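Local structure of TSSL1 (4B62) at residues A[95-98]-A[99-103]; A[140-143]-A[144-147]. The protein probably anchors the type VI secretion system of Pseudomonas aeruginosa to the cell wall, this chain being its OmpA-like peptidoglycan-binding module. All blocks are in the same frame, centred on the assembly; numbering follows the deposited sequence.

Overall arrangement
Both contacts are local, each made within one continuous piece of chain at a helix end, and both are only partly buried. Contact 1 lies at the start of helix 96-115, where a serine cap and successive backbone bonds set the first turns; W97 and Q101 pack on its outer side, while L99 and S100 are buried. Contact 2 lies where helix 138-144 gives way to strand 146-152, and arginines with outside acidic partners dominate its chemistry. No element is shared, yet the two meet: R103 NH1 of contact 1 packs against R145 CB of contact 2 at 4.2 Å, and D84 bonds to N96 of the former and R145 of the latter.

Contact 1: A[95-98]-A[99-103]; sequences SNWK and LSQAR
The contact between 95-98 and 99-103 is a helix start, in which S95 caps the first turn of helix 96-115 and W97 packs against Q101 one turn on. The S95 hydroxyl OG accepts from K98 N at 2.9 Å, supplying a partner for an amide that precedes the regular pattern. From there the backbone takes over: S95 O receives L99 N (3.0 Å), N96 O receives S100 N, and K98 O receives A102 N.

W97 O is gripped twice. Q101 N approaches it nearly along the C=O axis at 2.9 Å, and S100 OG donates to the same oxygen at 2.7 Å, from well off that axis. With chi1 at 76°, the S100 hydroxyl stands between its own backbone N and carbonyl carbon, folded back to the preceding turn; it is also bonded to S127 N, linking this turn to the loop after strand 121-125.

That arrangement belongs to a beta-alpha-beta unit of the OmpA-like fold, in which strand 77-82 leads through helix 96-115 to strand 121-125. On the outer side of the helix, chi1 near 180° in both W97 and Q101 sends the two chains off in the same direction, one turn apart. The amide plane stands 68° from the indole and comes obliquely over its CZ2-CH2 rim, a tight approach with Q101 NE2 only 3.1 Å from W97 CZ2. Q101 CB sits over one indole face, near its rim, and W97 NE1 makes a weak bond to G125 O. K98 slants across the same glutamine, its CE 3.7 Å from Q101 OE1.

Beside the backbone bonds, L99 CB rests 3.7 Å from S95 O, and A102 CB packs on K98 O at 3.4 Å.

Contact 2: A[140-143]-A[144-147]; sequences GRAR and NRRV
R145, just past the end of helix 138-144, folds its side chain back over the last turn and lays its guanidinium against R141 and A142. A bend at chi3 (-56°) turns the group toward the helix, and A142 CA sits 3.5 Å above one face, offset toward the rim. R141 O lies over that face as well, 3.6 Å from R145 NH1. NH2 of R145 packs on A142 CB at 3.7 Å, and NH1 on R141 CB at 3.8 Å. R145 NH1 pairs with D84 and NH2 with D45, carboxylates that probably temper the repulsion between R145 and nearby R141, whose own NH1 bonds to N135 O.

The backbone beneath is the closing helical turn, with R145 N bonded to R141 O at 3.0 Å and N144 N to G140 O.

R146 goes another way. Its chi1 of 74° sets CG between the backbone N and carbonyl carbon, and the extended chain passes R143 O, 3.4 Å from CD. NH1 then reaches back to a lone pair of N144 O at 3.0 Å, the oxygen lying 18° out of the R146 guanidinium plane. R146 NE pairs with E148 and NH2 with E130 O, while N144 OD1 accepts from V132 N.

Backbone bonds from R145 to G44, R146 to H82 and V147 to I42 carry the chain from the helix into strand 146-152, between strands 37-43 and 77-82.

Contact 1: A[95-98]-A[99-103]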
# COMPACT_ATOMS: atom_id res chain seq x y z
N SER A 95 -12.13 -10.51 9.89
CA SER A 95 -10.81 -10.80 10.40
C SER A 95 -9.82 -9.75 9.91
O SER A 95 -10.07 -9.02 8.92
CB SER A 95 -10.32 -12.18 9.93
OG SER A 95 -10.14 -12.20 8.52
N ASN A 96 -8.69 -9.69 10.60
CA ASN A 96 -7.58 -8.89 10.12
C ASN A 96 -7.07 -9.41 8.78
O ASN A 96 -6.65 -8.63 7.94
CB ASN A 96 -6.44 -8.85 11.16
CG ASN A 96 -6.33 -7.51 11.88
OD1 ASN A 96 -6.85 -6.49 11.42
ND2 ASN A 96 -5.62 -7.50 13.00
N TRP A 97 -7.11 -10.73 8.56
CA TRP A 97 -6.74 -11.27 7.26
C TRP A 97 -7.60 -10.67 6.15
O TRP A 97 -7.07 -10.15 5.16
CB TRP A 97 -6.81 -12.81 7.21
CG TRP A 97 -6.51 -13.24 5.85
CD1 TRP A 97 -5.27 -13.34 5.27
CD2 TRP A 97 -7.46 -13.49 4.81
NE1 TRP A 97 -5.40 -13.65 3.95
CE2 TRP A 97 -6.73 -13.78 3.64
CE3 TRP A 97 -8.86 -13.56 4.76
CZ2 TRP A 97 -7.34 -14.10 2.43
CZ3 TRP A 97 -9.47 -13.88 3.55
CH2 TRP A 97 -8.71 -14.14 2.41
N LYS A 98 -8.91 -10.69 6.35
CA LYS A 98 -9.79 -10.21 5.30
C LYS A 98 -9.60 -8.72 5.07
O LYS A 98 -9.58 -8.27 3.92
CB LYS A 98 -11.25 -10.53 5.59
CG LYS A 98 -12.16 -10.22 4.41
CD LYS A 98 -11.92 -11.16 3.24
CE LYS A 98 -12.54 -10.69 1.93
NZ LYS A 98 -14.02 -10.78 1.98
N LEU A 99 -9.44 -7.96 6.14
CA LEU A 99 -9.17 -6.53 5.98
C LEU A 99 -7.87 -6.29 5.19
O LEU A 99 -7.82 -5.42 4.31
CB LEU A 99 -9.12 -5.83 7.33
CG LEU A 99 -8.95 -4.31 7.28
CD1 LEU A 99 -10.13 -3.64 6.58
CD2 LEU A 99 -8.72 -3.78 8.69
N SER A 100 -6.83 -7.07 5.50
CA SER A 100 -5.54 -6.89 4.84
C SER A 100 -5.65 -7.21 3.34
O SER A 100 -5.06 -6.53 2.50
CB SER A 100 -4.46 -7.74 5.52
OG SER A 100 -4.53 -9.13 5.21
N GLN A 101 -6.42 -8.25 3.01
CA GLN A 101 -6.64 -8.60 1.62
C GLN A 101 -7.43 -7.53 0.89
O GLN A 101 -7.09 -7.14 -0.24
CB GLN A 101 -7.35 -9.96 1.50
CG GLN A 101 -7.67 -10.37 0.08
CD GLN A 101 -8.35 -11.70 -0.03
OE1 GLN A 101 -9.57 -11.79 0.10
NE2 GLN A 101 -7.58 -12.74 -0.29
N ALA A 102 -8.48 -7.06 1.53
CA ALA A 102 -9.37 -6.08 0.92
C ALA A 102 -8.65 -4.74 0.69
O ALA A 102 -8.86 -4.08 -0.34
CB ALA A 102 -10.62 -5.88 1.75
N ARG A 103 -7.80 -4.36 1.64
CA ARG A 103 -7.02 -3.15 1.50
C ARG A 103 -6.04 -3.23 0.33
O ARG A 103 -5.95 -2.31 -0.48
CB ARG A 103 -6.29 -2.83 2.81
CG ARG A 103 -7.22 -2.21 3.84
CD ARG A 103 -6.57 -2.00 5.19
NE ARG A 103 -7.40 -1.13 6.02
CZ ARG A 103 -7.00 -0.54 7.14
NH1 ARG A 103 -5.79 -0.74 7.66
NH2 ARG A 103 -7.85 0.30 7.73

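Contact 2: A[140-143]-A[144-147]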
# COMPACT_ATOMS: atom_id res chain seq x y z
N GLY A 140 3.46 1.18 16.99
CA GLY A 140 3.95 0.02 16.27
C GLY A 140 2.85 -0.65 15.47
O GLY A 140 3.04 -1.01 14.31
N ARG A 141 1.68 -0.81 16.09
CA ARG A 141 0.55 -1.37 15.36
C ARG A 141 0.21 -0.55 14.12
O ARG A 141 -0.11 -1.10 13.06
CB ARG A 141 -0.66 -1.55 16.28
CG ARG A 141 -0.43 -2.62 17.35
CD ARG A 141 -1.66 -2.92 18.15
NE ARG A 141 -2.13 -1.83 18.99
CZ ARG A 141 -1.74 -1.60 20.25
NH1 ARG A 141 -0.82 -2.36 20.83
NH2 ARG A 141 -2.30 -0.60 20.94
N ALA A 142 0.26 0.79 14.25
CA ALA A 142 -0.03 1.67 13.14
C ALA A 142 0.98 1.53 12.01
O ALA A 142 0.63 1.72 10.85
CB ALA A 142 -0.14 3.11 13.61
N ARG A 143 2.24 1.21 12.33
CA ARG A 143 3.24 0.94 11.30
C ARG A 143 3.00 -0.43 10.62
O ARG A 143 3.27 -0.59 9.42
CB ARG A 143 4.66 0.99 11.88
CG ARG A 143 5.08 2.41 12.16
CD ARG A 143 6.54 2.58 12.51
NE ARG A 143 6.78 2.26 13.90
CZ ARG A 143 7.72 1.42 14.34
NH1 ARG A 143 8.54 0.81 13.49
NH2 ARG A 143 7.84 1.19 15.65
N ASN A 144 2.48 -1.41 11.36
CA ASN A 144 2.23 -2.73 10.78
C ASN A 144 1.04 -2.75 9.83
O ASN A 144 1.08 -3.43 8.80
CB ASN A 144 2.04 -3.80 11.85
CG ASN A 144 3.36 -4.19 12.50
OD1 ASN A 144 4.40 -4.08 11.87
ND2 ASN A 144 3.32 -4.63 13.75
N ARG A 145 -0.00 -1.99 10.17
CA ARG A 145 -1.16 -1.83 9.28
C ARG A 145 -0.72 -0.98 8.10
O ARG A 145 -0.48 0.22 8.24
CB ARG A 145 -2.33 -1.14 10.00
CG ARG A 145 -2.86 -1.83 11.23
CD ARG A 145 -4.16 -1.24 11.72
NE ARG A 145 -4.09 0.18 12.00
CZ ARG A 145 -3.73 0.72 13.16
NH1 ARG A 145 -3.38 -0.02 14.19
NH2 ARG A 145 -3.72 2.05 13.28
N ARG A 146 -0.58 -1.60 6.93
CA ARG A 146 0.07 -0.93 5.82
C ARG A 146 -0.18 -1.69 4.53
O ARG A 146 -0.57 -2.87 4.55
CB ARG A 146 1.59 -0.86 6.06
CG ARG A 146 2.30 -2.19 5.86
CD ARG A 146 3.67 -2.20 6.48
NE ARG A 146 4.43 -3.39 6.12
CZ ARG A 146 4.37 -4.58 6.72
NH1 ARG A 146 3.61 -4.79 7.80
NH2 ARG A 146 5.13 -5.56 6.23
N VAL A 147 0.08 -1.02 3.42
CA VAL A 147 0.29 -1.70 2.15
C VAL A 147 1.73 -1.46 1.71
O VAL A 147 2.33 -0.41 2.00
CB VAL A 147 -0.70 -1.26 1.03
CG1 VAL A 147 -2.12 -1.64 1.42
CG2 VAL A 147 -0.61 0.22 0.73